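Local coordinates for protein C2 toxin component I (PDB 2J3X) that transfers ADP-ribose from NAD to actin, as the enzymatic component of the binary C2 toxin of Clostridium botulinum, at residues A[105-116]-A[157-165]; A[122-133]-A[198-209]. The protein carries 2 engineered substitutions. One frame throughout, in Å; residues are numbered along the deposited sequence.

Contact 1 of 2, residues A[105-116]-A[157-165]; sequences TPKELGINFSIR and NESVPVIVK. With SO4 (sulfate ion), chain O.
Arg-116 lies across Pro-161 and ends on the backbone of Glu-158, a clear example of a long side chain tying a loop to a turn. At its root, CB sits beside O3 of a bound sulfate. A first torsion of -69° sets CG anti to the carbonyl carbon, beside the backbone N, and the chain then runs extended to NE, with CG and CD passing Pro-161 CB. NE is 3.8 Å from Pro-161 CB, and CA of that proline lies 3.9 Å above the guanidinium plane, over its centre. Beyond CZ the group works end-on. NH1 and NH2 both donate to Glu-158 O, at 2.9 and 3.1 Å, and the acceptor lies in the guanidinium plane. NE is used elsewhere, on Asp-207 O, while Tyr-208 adds a cation-pi contact; the rotation of the guanidinium is thereby well defined. Glu-158 belongs to a type I turn, from Asn-157 to Val-160, in which Asn-157 OD1 accepts from Ser-159 N as an Asx turn.

The sulfate, probably from the crystallisation liquor, is held by Ile-115 N and by Arg-116 N, the latter 2.6 Å from O3. A water links sulfate O1, Arg-116 NH1 and Ser-159 O. Next to this polar end, Ile-115 CG2 meets Pro-161 CB at 3.7 Å, the two side chains crossing at about a right angle. Farther along, Pro-106 CD rests against two methyls, Val-160 CG1 (3.7 Å) and Val-162 CG2 (3.8 Å), and the side chains of Leu-109 and Val-164 pass in opposite directions, meeting through CD1 and CG2. The contact thus lays the loop joining strand 98-102 to helix 126-136 over the first residues of strand 162-168 and the turn before it, the strand being an inner one in the mixed sheet of an ADP-ribosyltransferase exoenzyme fold.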
loop_
_atom_site.group_PDB
_atom_site.type_symbol
_atom_site.label_atom_id
_atom_site.label_comp_id
_atom_site.label_asym_id
_atom_site.label_seq_id
_atom_site.Cartn_x
_atom_site.Cartn_y
_atom_site.Cartn_z
ATOM N N THR A 105 4.727 12.128 4.428
ATOM C CA THR A 105 3.995 13.394 4.610
ATOM C C THR A 105 2.657 13.158 5.272
ATOM O O THR A 105 2.205 11.989 5.349
ATOM C CB THR A 105 3.708 14.056 3.230
ATOM O OG1 THR A 105 2.905 13.156 2.481
ATOM C CG2 THR A 105 5.019 14.284 2.481
ATOM N N PRO A 106 1.978 14.233 5.755
ATOM C CA PRO A 106 0.614 14.000 6.277
ATOM C C PRO A 106 -0.290 13.263 5.288
ATOM O O PRO A 106 -0.985 12.348 5.712
ATOM C CB PRO A 106 0.089 15.411 6.570
ATOM C CG PRO A 106 1.384 16.224 6.874
ATOM C CD PRO A 106 2.429 15.637 5.939
ATOM N N LYS A 107 -0.255 13.625 4.001
ATOM C CA LYS A 107 -1.172 12.939 3.040
ATOM C C LYS A 107 -0.922 11.440 3.022
ATOM O O LYS A 107 -1.867 10.655 2.907
ATOM C CB LYS A 107 -1.025 13.463 1.587
ATOM C CG LYS A 107 -1.740 14.747 1.346
ATOM C CD LYS A 107 -1.248 15.364 0.039
ATOM C CE LYS A 107 -1.968 16.708 -0.190
ATOM N NZ LYS A 107 -1.852 17.270 -1.591
ATOM N N GLU A 108 0.352 11.036 3.124
ATOM C CA GLU A 108 0.719 9.610 3.155
ATOM C C GLU A 108 0.367 8.863 4.442
ATOM O O GLU A 108 0.531 7.633 4.521
ATOM C CB GLU A 108 2.230 9.466 2.889
ATOM C CG GLU A 108 2.643 10.003 1.542
ATOM C CD GLU A 108 4.127 9.785 1.321
ATOM O OE1 GLU A 108 4.917 10.498 1.951
ATOM O OE2 GLU A 108 4.490 8.868 0.547
ATOM N N LEU A 109 -0.062 9.614 5.470
ATOM C CA LEU A 109 -0.636 9.050 6.690
ATOM C C LEU A 109 -2.149 9.205 6.650
ATOM O O LEU A 109 -2.795 9.108 7.664
ATOM C CB LEU A 109 -0.042 9.776 7.933
ATOM C CG LEU A 109 1.467 9.638 8.053
ATOM C CD1 LEU A 109 1.975 10.573 9.156
ATOM C CD2 LEU A 109 1.910 8.183 8.363
ATOM N N GLY A 110 -2.701 9.484 5.463
ATOM C CA GLY A 110 -4.150 9.697 5.348
ATOM C C GLY A 110 -4.722 10.932 6.035
ATOM O O GLY A 110 -5.911 10.959 6.378
ATOM N N ILE A 111 -3.888 11.957 6.213
ATOM C CA ILE A 111 -4.296 13.189 6.898
ATOM C C ILE A 111 -4.476 14.273 5.884
ATOM O O ILE A 111 -3.514 14.721 5.217
ATOM C CB ILE A 111 -3.247 13.634 7.964
ATOM C CG1 ILE A 111 -3.145 12.576 9.062
ATOM C CG2 ILE A 111 -3.564 15.100 8.474
ATOM C CD1 ILE A 111 -1.920 12.932 10.022
ATOM N N ASN A 112 -5.745 14.662 5.722
ATOM C CA ASN A 112 -6.070 15.681 4.747
ATOM C C ASN A 112 -6.498 16.982 5.401
ATOM O O ASN A 112 -6.875 17.901 4.694
ATOM C CB ASN A 112 -7.181 15.192 3.810
ATOM C CG ASN A 112 -6.781 13.913 3.064
ATOM O OD1 ASN A 112 -5.663 13.818 2.549
ATOM N ND2 ASN A 112 -7.705 12.969 2.980
ATOM N N PHE A 113 -6.395 17.062 6.722
ATOM C CA PHE A 113 -6.777 18.279 7.468
ATOM C C PHE A 113 -5.508 18.969 7.908
ATOM O O PHE A 113 -4.431 18.370 7.898
ATOM C CB PHE A 113 -7.650 17.971 8.697
ATOM C CG PHE A 113 -7.077 16.900 9.593
ATOM C CD1 PHE A 113 -6.194 17.204 10.619
ATOM C CD2 PHE A 113 -7.440 15.574 9.394
ATOM C CE1 PHE A 113 -5.682 16.165 11.418
ATOM C CE2 PHE A 113 -6.936 14.560 10.192
ATOM C CZ PHE A 113 -6.086 14.852 11.213
ATOM N N SER A 114 -5.631 20.224 8.331
ATOM C CA SER A 114 -4.441 21.024 8.619
ATOM C C SER A 114 -3.955 20.754 10.039
ATOM O O SER A 114 -4.727 20.343 10.931
ATOM C CB SER A 114 -4.752 22.527 8.495
ATOM O OG SER A 114 -5.927 22.814 9.246
ATOM N N ILE A 115 -2.648 20.952 10.214
ATOM C CA ILE A 115 -2.012 20.590 11.460
ATOM C C ILE A 115 -1.610 21.829 12.281
ATOM O O ILE A 115 -1.895 21.895 13.491
ATOM C CB ILE A 115 -0.759 19.714 11.141
ATOM C CG1 ILE A 115 -1.149 18.356 10.541
ATOM C CG2 ILE A 115 0.114 19.605 12.382
ATOM C CD1 ILE A 115 -2.057 17.614 11.377
ATOM N N ARG A 116 -0.987 22.798 11.628
ATOM C CA ARG A 116 -0.614 24.053 12.317
ATOM C C ARG A 116 -1.789 25.015 12.170
ATOM O O ARG A 116 -1.823 25.788 11.215
ATOM C CB ARG A 116 0.610 24.632 11.680
ATOM C CG ARG A 116 1.895 23.771 11.954
ATOM C CD ARG A 116 3.026 24.302 11.117
ATOM N NE ARG A 116 4.313 23.647 11.443
ATOM C CZ ARG A 116 5.308 23.508 10.579
ATOM N NH1 ARG A 116 5.162 23.935 9.304
ATOM N NH2 ARG A 116 6.450 22.914 10.959
ATOM N N ASN A 157 11.899 18.777 6.482
ATOM C CA ASN A 157 11.340 19.866 5.682
ATOM C C ASN A 157 10.462 20.710 6.602
ATOM O O ASN A 157 9.428 20.233 7.069
ATOM C CB ASN A 157 10.485 19.248 4.573
ATOM C CG ASN A 157 9.905 20.290 3.620
ATOM O OD1 ASN A 157 9.754 21.473 3.969
ATOM N ND2 ASN A 157 9.590 19.848 2.396
ATOM N N GLU A 158 10.864 21.959 6.874
ATOM C CA GLU A 158 10.164 22.803 7.847
ATOM C C GLU A 158 8.711 23.050 7.431
ATOM O O GLU A 158 7.848 23.323 8.275
ATOM C CB GLU A 158 10.880 24.151 8.036
ATOM C CG GLU A 158 10.791 25.130 6.847
ATOM C CD GLU A 158 11.511 26.458 7.099
ATOM O OE1 GLU A 158 12.289 26.542 8.067
ATOM O OE2 GLU A 158 11.314 27.424 6.318
ATOM N N SER A 159 8.442 22.923 6.132
ATOM C CA SER A 159 7.082 23.174 5.665
ATOM C C SER A 159 6.120 22.001 5.932
ATOM O O SER A 159 4.907 22.159 5.727
ATOM C CB SER A 159 7.073 23.543 4.177
ATOM O OG SER A 159 7.263 22.357 3.375
ATOM N N VAL A 160 6.655 20.830 6.326
ATOM C CA VAL A 160 5.853 19.601 6.515
ATOM C C VAL A 160 5.695 19.472 8.039
ATOM O O VAL A 160 6.696 19.385 8.737
ATOM C CB VAL A 160 6.567 18.381 5.921
ATOM C CG1 VAL A 160 5.797 17.067 6.254
ATOM C CG2 VAL A 160 6.730 18.535 4.350
ATOM N N PRO A 161 4.456 19.580 8.561
ATOM C CA PRO A 161 4.228 19.740 9.994
ATOM C C PRO A 161 4.241 18.443 10.816
ATOM O O PRO A 161 3.941 18.489 11.986
ATOM C CB PRO A 161 2.854 20.403 10.049
ATOM C CG PRO A 161 2.144 19.798 8.850
ATOM C CD PRO A 161 3.189 19.791 7.780
ATOM N N VAL A 162 4.560 17.318 10.178
ATOM C CA VAL A 162 4.783 16.055 10.925
ATOM C C VAL A 162 6.176 15.524 10.655
ATOM O O VAL A 162 6.755 15.731 9.558
ATOM C CB VAL A 162 3.725 14.959 10.580
ATOM C CG1 VAL A 162 2.322 15.564 10.781
ATOM C CG2 VAL A 162 3.960 14.417 9.167
ATOM N N ILE A 163 6.710 14.814 11.642
ATOM C CA ILE A 163 8.047 14.179 11.539
ATOM C C ILE A 163 7.792 12.753 11.998
ATOM O O ILE A 163 7.190 12.556 13.025
ATOM C CB ILE A 163 9.094 14.867 12.455
ATOM C CG1 ILE A 163 9.411 16.302 11.989
ATOM C CG2 ILE A 163 10.426 14.111 12.442
ATOM C CD1 ILE A 163 10.033 17.088 13.113
ATOM N N VAL A 164 8.228 11.752 11.218
ATOM C CA VAL A 164 8.078 10.392 11.611
ATOM C C VAL A 164 9.426 9.770 11.880
ATOM O O VAL A 164 10.223 9.653 10.967
ATOM C CB VAL A 164 7.343 9.597 10.463
ATOM C CG1 VAL A 164 7.074 8.141 10.884
ATOM C CG2 VAL A 164 5.999 10.318 10.126
ATOM N N LYS A 165 9.667 9.415 13.136
ATOM C CA LYS A 165 10.984 8.869 13.590
ATOM C C LYS A 165 10.802 7.362 13.818
ATOM O O LYS A 165 9.760 6.938 14.339
ATOM C CB LYS A 165 11.372 9.542 14.913
ATOM C CG LYS A 165 12.760 9.197 15.411
ATOM C CD LYS A 165 13.088 10.019 16.676
ATOM C CE LYS A 165 14.432 9.685 17.178
ATOM N NZ LYS A 165 14.617 10.580 18.402
HETATM S S SO4 O . -0.793 22.716 7.779
HETATM O O1 SO4 O . 0.395 22.784 6.964
HETATM O O2 SO4 O . -1.130 21.300 7.964
HETATM O O3 SO4 O . -0.631 23.343 9.083
HETATM O O4 SO4 O . -1.956 23.409 7.136
HETATM O O HOH W 1 2.860 23.858 7.564
#

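Contact 2 of 2, residues A[122-133]-A[198-209]; sequences RDISDETLDKVR and AIITTIKGKDYI. With SO4 (sulfate ion), chain Q.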
loop_
_atom_site.group_PDB
_atom_site.type_symbol
_atom_site.label_atom_id
_atom_site.label_comp_id
_atom_site.label_asym_id
_atom_site.label_seq_id
_atom_site.Cartn_x
_atom_site.Cartn_y
_atom_site.Cartn_z
ATOM N N ARG A 122 1.292 28.642 12.716
ATOM C CA ARG A 122 2.612 28.255 13.212
ATOM C C ARG A 122 2.502 27.230 14.328
ATOM O O ARG A 122 3.388 26.363 14.476
ATOM C CB ARG A 122 3.368 29.488 13.711
ATOM C CG ARG A 122 4.022 30.278 12.568
ATOM C CD ARG A 122 4.580 31.593 13.060
ATOM N NE ARG A 122 3.562 32.483 13.606
ATOM C CZ ARG A 122 3.804 33.674 14.157
ATOM N NH1 ARG A 122 5.050 34.134 14.254
ATOM N NH2 ARG A 122 2.803 34.392 14.652
ATOM N N ASP A 123 1.428 27.286 15.102
ATOM C CA ASP A 123 1.351 26.419 16.258
ATOM C C ASP A 123 0.310 25.351 16.106
ATOM O O ASP A 123 -0.596 25.449 15.279
ATOM C CB ASP A 123 1.071 27.217 17.540
ATOM C CG ASP A 123 2.189 28.221 17.866
ATOM O OD1 ASP A 123 3.270 28.192 17.249
ATOM O OD2 ASP A 123 1.923 29.067 18.749
ATOM N N ILE A 124 0.405 24.339 16.957
ATOM C CA ILE A 124 -0.462 23.177 16.856
ATOM C C ILE A 124 -1.254 23.045 18.137
ATOM O O ILE A 124 -0.678 23.073 19.233
ATOM C CB ILE A 124 0.382 21.894 16.627
ATOM C CG1 ILE A 124 1.180 22.060 15.332
ATOM C CG2 ILE A 124 -0.492 20.633 16.538
ATOM C CD1 ILE A 124 2.348 20.997 15.122
ATOM N N SER A 125 -2.579 22.944 18.013
ATOM C CA SER A 125 -3.461 22.836 19.153
ATOM C C SER A 125 -3.397 21.400 19.696
ATOM O O SER A 125 -3.231 20.440 18.946
ATOM C CB SER A 125 -4.905 23.131 18.711
ATOM O OG SER A 125 -5.802 22.948 19.799
ATOM N N ASP A 126 -3.559 21.248 21.000
ATOM C CA ASP A 126 -3.701 19.909 21.603
ATOM C C ASP A 126 -4.897 19.168 21.035
ATOM O O ASP A 126 -4.886 17.957 20.921
ATOM C CB ASP A 126 -3.871 20.005 23.125
ATOM C CG ASP A 126 -2.587 20.292 23.820
ATOM O OD1 ASP A 126 -1.520 20.232 23.150
ATOM O OD2 ASP A 126 -2.629 20.605 25.049
ATOM N N GLU A 127 -5.957 19.893 20.723
ATOM C CA GLU A 127 -7.084 19.289 20.040
ATOM C C GLU A 127 -6.714 18.558 18.736
ATOM O O GLU A 127 -7.225 17.427 18.449
ATOM C CB GLU A 127 -8.145 20.365 19.759
ATOM C CG GLU A 127 -9.382 19.776 19.104
ATOM C CD GLU A 127 -10.565 20.770 19.025
ATOM O OE1 GLU A 127 -10.315 21.953 19.161
ATOM O OE2 GLU A 127 -11.739 20.353 18.813
ATOM N N THR A 128 -5.870 19.207 17.940
ATOM C CA THR A 128 -5.431 18.665 16.660
ATOM C C THR A 128 -4.474 17.493 16.909
ATOM O O THR A 128 -4.546 16.461 16.229
ATOM C CB THR A 128 -4.688 19.760 15.870
ATOM O OG1 THR A 128 -5.534 20.916 15.777
ATOM C CG2 THR A 128 -4.295 19.299 14.453
ATOM N N LEU A 129 -3.588 17.647 17.880
ATOM C CA LEU A 129 -2.736 16.516 18.244
ATOM C C LEU A 129 -3.596 15.301 18.595
ATOM O O LEU A 129 -3.316 14.183 18.158
ATOM C CB LEU A 129 -1.909 16.877 19.473
ATOM C CG LEU A 129 -1.072 15.706 20.021
ATOM C CD1 LEU A 129 -0.027 15.155 19.039
ATOM C CD2 LEU A 129 -0.371 16.183 21.309
ATOM N N ASP A 130 -4.616 15.497 19.438
ATOM C CA ASP A 130 -5.494 14.411 19.805
ATOM C C ASP A 130 -6.237 13.776 18.615
ATOM O O ASP A 130 -6.412 12.540 18.540
ATOM C CB ASP A 130 -6.501 14.907 20.859
ATOM C CG ASP A 130 -5.834 15.215 22.206
ATOM O OD1 ASP A 130 -4.649 14.875 22.417
ATOM O OD2 ASP A 130 -6.533 15.785 23.076
ATOM N N LYS A 131 -6.690 14.619 17.690
ATOM C CA LYS A 131 -7.349 14.142 16.473
ATOM C C LYS A 131 -6.399 13.270 15.647
ATOM O O LYS A 131 -6.793 12.183 15.172
ATOM C CB LYS A 131 -7.813 15.364 15.683
ATOM C CG LYS A 131 -8.410 15.056 14.348
ATOM C CD LYS A 131 -8.920 16.361 13.729
ATOM C CE LYS A 131 -9.482 16.090 12.352
ATOM N NZ LYS A 131 -10.700 15.313 12.382
ATOM N N VAL A 132 -5.148 13.719 15.492
ATOM C CA VAL A 132 -4.113 12.930 14.778
ATOM C C VAL A 132 -3.880 11.604 15.507
ATOM O O VAL A 132 -3.891 10.555 14.855
ATOM C CB VAL A 132 -2.783 13.727 14.659
ATOM C CG1 VAL A 132 -1.632 12.798 14.190
ATOM C CG2 VAL A 132 -2.923 14.910 13.669
ATOM N N ARG A 133 -3.700 11.643 16.844
ATOM C CA ARG A 133 -3.519 10.404 17.630
ATOM C C ARG A 133 -4.673 9.422 17.408
ATOM O O ARG A 133 -4.454 8.235 17.151
ATOM C CB ARG A 133 -3.447 10.731 19.112
ATOM C CG ARG A 133 -2.102 11.278 19.530
ATOM C CD ARG A 133 -2.222 11.800 20.978
ATOM N NE ARG A 133 -0.922 12.198 21.514
ATOM C CZ ARG A 133 -0.760 12.814 22.689
ATOM N NH1 ARG A 133 -1.840 13.184 23.404
ATOM N NH2 ARG A 133 0.462 13.115 23.127
ATOM N N ALA A 198 2.489 10.065 19.467
ATOM C CA ALA A 198 2.638 11.355 18.815
ATOM C C ALA A 198 2.648 12.433 19.877
ATOM O O ALA A 198 1.826 12.394 20.811
ATOM C CB ALA A 198 1.467 11.592 17.870
ATOM N N ILE A 199 3.552 13.375 19.722
ATOM C CA ILE A 199 3.627 14.553 20.635
ATOM C C ILE A 199 3.819 15.788 19.794
ATOM O O ILE A 199 4.230 15.688 18.636
ATOM C CB ILE A 199 4.765 14.438 21.676
ATOM C CG1 ILE A 199 6.135 14.418 20.978
ATOM C CG2 ILE A 199 4.505 13.252 22.600
ATOM C CD1 ILE A 199 7.368 14.591 21.986
ATOM N N ILE A 200 3.541 16.947 20.382
ATOM C CA ILE A 200 3.944 18.198 19.761
ATOM C C ILE A 200 5.356 18.506 20.224
ATOM O O ILE A 200 5.682 18.337 21.418
ATOM C CB ILE A 200 2.987 19.383 20.090
ATOM C CG1 ILE A 200 1.628 19.138 19.418
ATOM C CG2 ILE A 200 3.569 20.707 19.561
ATOM C CD1 ILE A 200 0.433 19.852 20.144
ATOM N N THR A 201 6.193 18.872 19.276
ATOM C CA THR A 201 7.575 19.287 19.543
ATOM C C THR A 201 7.952 20.573 18.790
ATOM O O THR A 201 7.395 20.881 17.741
ATOM C CB THR A 201 8.611 18.177 19.216
ATOM O OG1 THR A 201 9.849 18.515 19.871
ATOM C CG2 THR A 201 8.870 18.079 17.692
ATOM N N THR A 202 8.912 21.320 19.339
ATOM C CA THR A 202 9.431 22.542 18.721
ATOM C C THR A 202 10.902 22.318 18.380
ATOM O O THR A 202 11.696 21.877 19.224
ATOM C CB THR A 202 9.254 23.744 19.685
ATOM O OG1 THR A 202 7.884 23.824 20.112
ATOM C CG2 THR A 202 9.673 25.044 19.057
ATOM N N ILE A 203 11.258 22.549 17.130
ATOM C CA ILE A 203 12.605 22.346 16.680
ATOM C C ILE A 203 13.004 23.582 15.917
ATOM O O ILE A 203 12.307 23.969 14.979
ATOM C CB ILE A 203 12.731 21.121 15.718
ATOM C CG1 ILE A 203 12.398 19.813 16.445
ATOM C CG2 ILE A 203 14.134 21.076 15.097
ATOM C CD1 ILE A 203 12.227 18.561 15.508
ATOM N N LYS A 204 14.135 24.202 16.303
ATOM C CA LYS A 204 14.585 25.482 15.697
ATOM C C LYS A 204 13.403 26.461 15.543
ATOM O O LYS A 204 13.223 27.092 14.483
ATOM C CB LYS A 204 15.295 25.283 14.337
ATOM C CG LYS A 204 16.661 24.527 14.358
ATOM C CD LYS A 204 17.357 24.614 12.969
ATOM C CE LYS A 204 18.240 25.896 12.802
ATOM N NZ LYS A 204 18.853 26.065 11.399
ATOM N N GLY A 205 12.604 26.571 16.606
ATOM C CA GLY A 205 11.556 27.577 16.674
ATOM C C GLY A 205 10.327 27.252 15.832
ATOM O O GLY A 205 9.418 28.094 15.700
ATOM N N LYS A 206 10.276 26.037 15.258
ATOM C CA LYS A 206 9.070 25.627 14.508
ATOM C C LYS A 206 8.360 24.453 15.196
ATOM O O LYS A 206 9.029 23.625 15.778
ATOM C CB LYS A 206 9.464 25.288 13.064
ATOM C CG LYS A 206 10.120 26.496 12.341
ATOM C CD LYS A 206 9.726 26.519 10.865
ATOM C CE LYS A 206 10.013 27.869 10.227
ATOM N NZ LYS A 206 11.496 28.147 10.252
ATOM N N ASP A 207 7.019 24.365 15.115
ATOM C CA ASP A 207 6.259 23.260 15.733
ATOM C C ASP A 207 5.842 22.130 14.795
ATOM O O ASP A 207 5.487 22.377 13.616
ATOM C CB ASP A 207 5.016 23.768 16.411
ATOM C CG ASP A 207 5.366 24.635 17.623
ATOM O OD1 ASP A 207 6.474 25.199 17.654
ATOM O OD2 ASP A 207 4.557 24.735 18.525
ATOM N N TYR A 208 5.895 20.909 15.345
ATOM C CA TYR A 208 5.666 19.684 14.558
ATOM C C TYR A 208 4.953 18.685 15.419
ATOM O O TYR A 208 5.113 18.645 16.654
ATOM C CB TYR A 208 7.005 19.027 14.141
ATOM C CG TYR A 208 7.894 19.891 13.334
ATOM C CD1 TYR A 208 8.804 20.771 13.942
ATOM C CD2 TYR A 208 7.888 19.801 11.917
ATOM C CE1 TYR A 208 9.673 21.573 13.137
ATOM C CE2 TYR A 208 8.760 20.585 11.132
ATOM C CZ TYR A 208 9.622 21.465 11.739
ATOM O OH TYR A 208 10.504 22.249 10.984
ATOM N N ILE A 209 4.162 17.830 14.790
ATOM C CA ILE A 209 3.786 16.605 15.486
ATOM C C ILE A 209 4.908 15.577 15.203
ATOM O O ILE A 209 5.175 15.225 14.042
ATOM C CB ILE A 209 2.428 16.062 15.017
ATOM C CG1 ILE A 209 1.301 17.021 15.489
ATOM C CG2 ILE A 209 2.159 14.640 15.650
ATOM C CD1 ILE A 209 -0.121 16.607 15.006
HETATM S S SO4 Q . -11.765 15.897 8.740
HETATM O O1 SO4 Q . -11.174 15.762 7.419
HETATM O O2 SO4 Q . -11.088 14.941 9.611
HETATM O O3 SO4 Q . -11.462 17.294 9.131
HETATM O O4 SO4 Q . -13.171 15.575 8.779
HETATM O O HOH W 2 5.937 26.543 13.493
#
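Ile-200 CD1 is received around the start of helix 126-136. It lies 3.8 Å from Ile-124 CG2, beside Leu-129 CB, and 3.6 Å from the carboxylate oxygen Asp-126 OD1. The side chain of Ile-124 slides past that of Ile-200 in the opposite direction and carries Ile-124 CD1 onto the peptide of the neighbouring strand, to within 3.5 Å of Tyr-208 C. Ile-124 N is buried here without a polar partner. Three residues after Leu-129, Val-132 CG2 and Ile-209 CD1 approach tip to tip at 3.5 Å. Leu-129, with CG anti to the backbone N (chi1 175°), directs CD1 at the sheet, where it touches both Ala-198 CB and Ile-209 CG2.

These residues form a helix-on-sheet layer in the exoenzyme fold: helix 126-133 runs nearly antiparallel to strand 198-203, at 150°, against a beta hairpin closed by a type I' turn from Ile-203 to Lys-206.

Polar groups border the apolar core at both ends. At one, Arg-133 grips Ala-198 O side-on, through NE and NH2, both at 2.8 Å, with the oxygen in the guanidinium plane. Leu-129 CD2 lies 3.6 Å above that plane, over its centre, and Asp-130 forms a salt bridge with NH1, so the group is steadied by a face, an edge and a charge. At the other end, a water joins Arg-122 O to Asp-207 N. Asp-123 OD1 comes within 3.9 Å of Asp-207 OD2, the carboxylate planes 17° apart; at pH 3.0, partial protonation may ease this approach. The backbone of Arg-122 and Asp-123 forms a classic beta bulge opposite Val-118, while Ser-125 takes the N-cap position of the helix that presents Leu-129 and Val-132.

The two contacts lie on the same side of the chain's centre, their own centres about 10 Å apart, and their segments alternate along the chain: 105-116, 122-133, 157-165, 198-209. Contact 1 uses the loop leading into helix 126-136, and contact 2 uses the helix itself. Their second partners meet in one mixed sheet, where strands 162-168 and 206-216 run parallel as neighbours and Ile-209 shares backbone hydrogen bonds with Pro-161 and Ile-163. A salt bridge from Glu-158 to Lys-206 joins them directly. Ile-115 also touches Val-132, so the apolar layers of the two contacts adjoin. Loop and helix consequently cover adjoining parts of a single sheet, and all four segments fall within one ADP-ribosyltransferase exoenzyme family region.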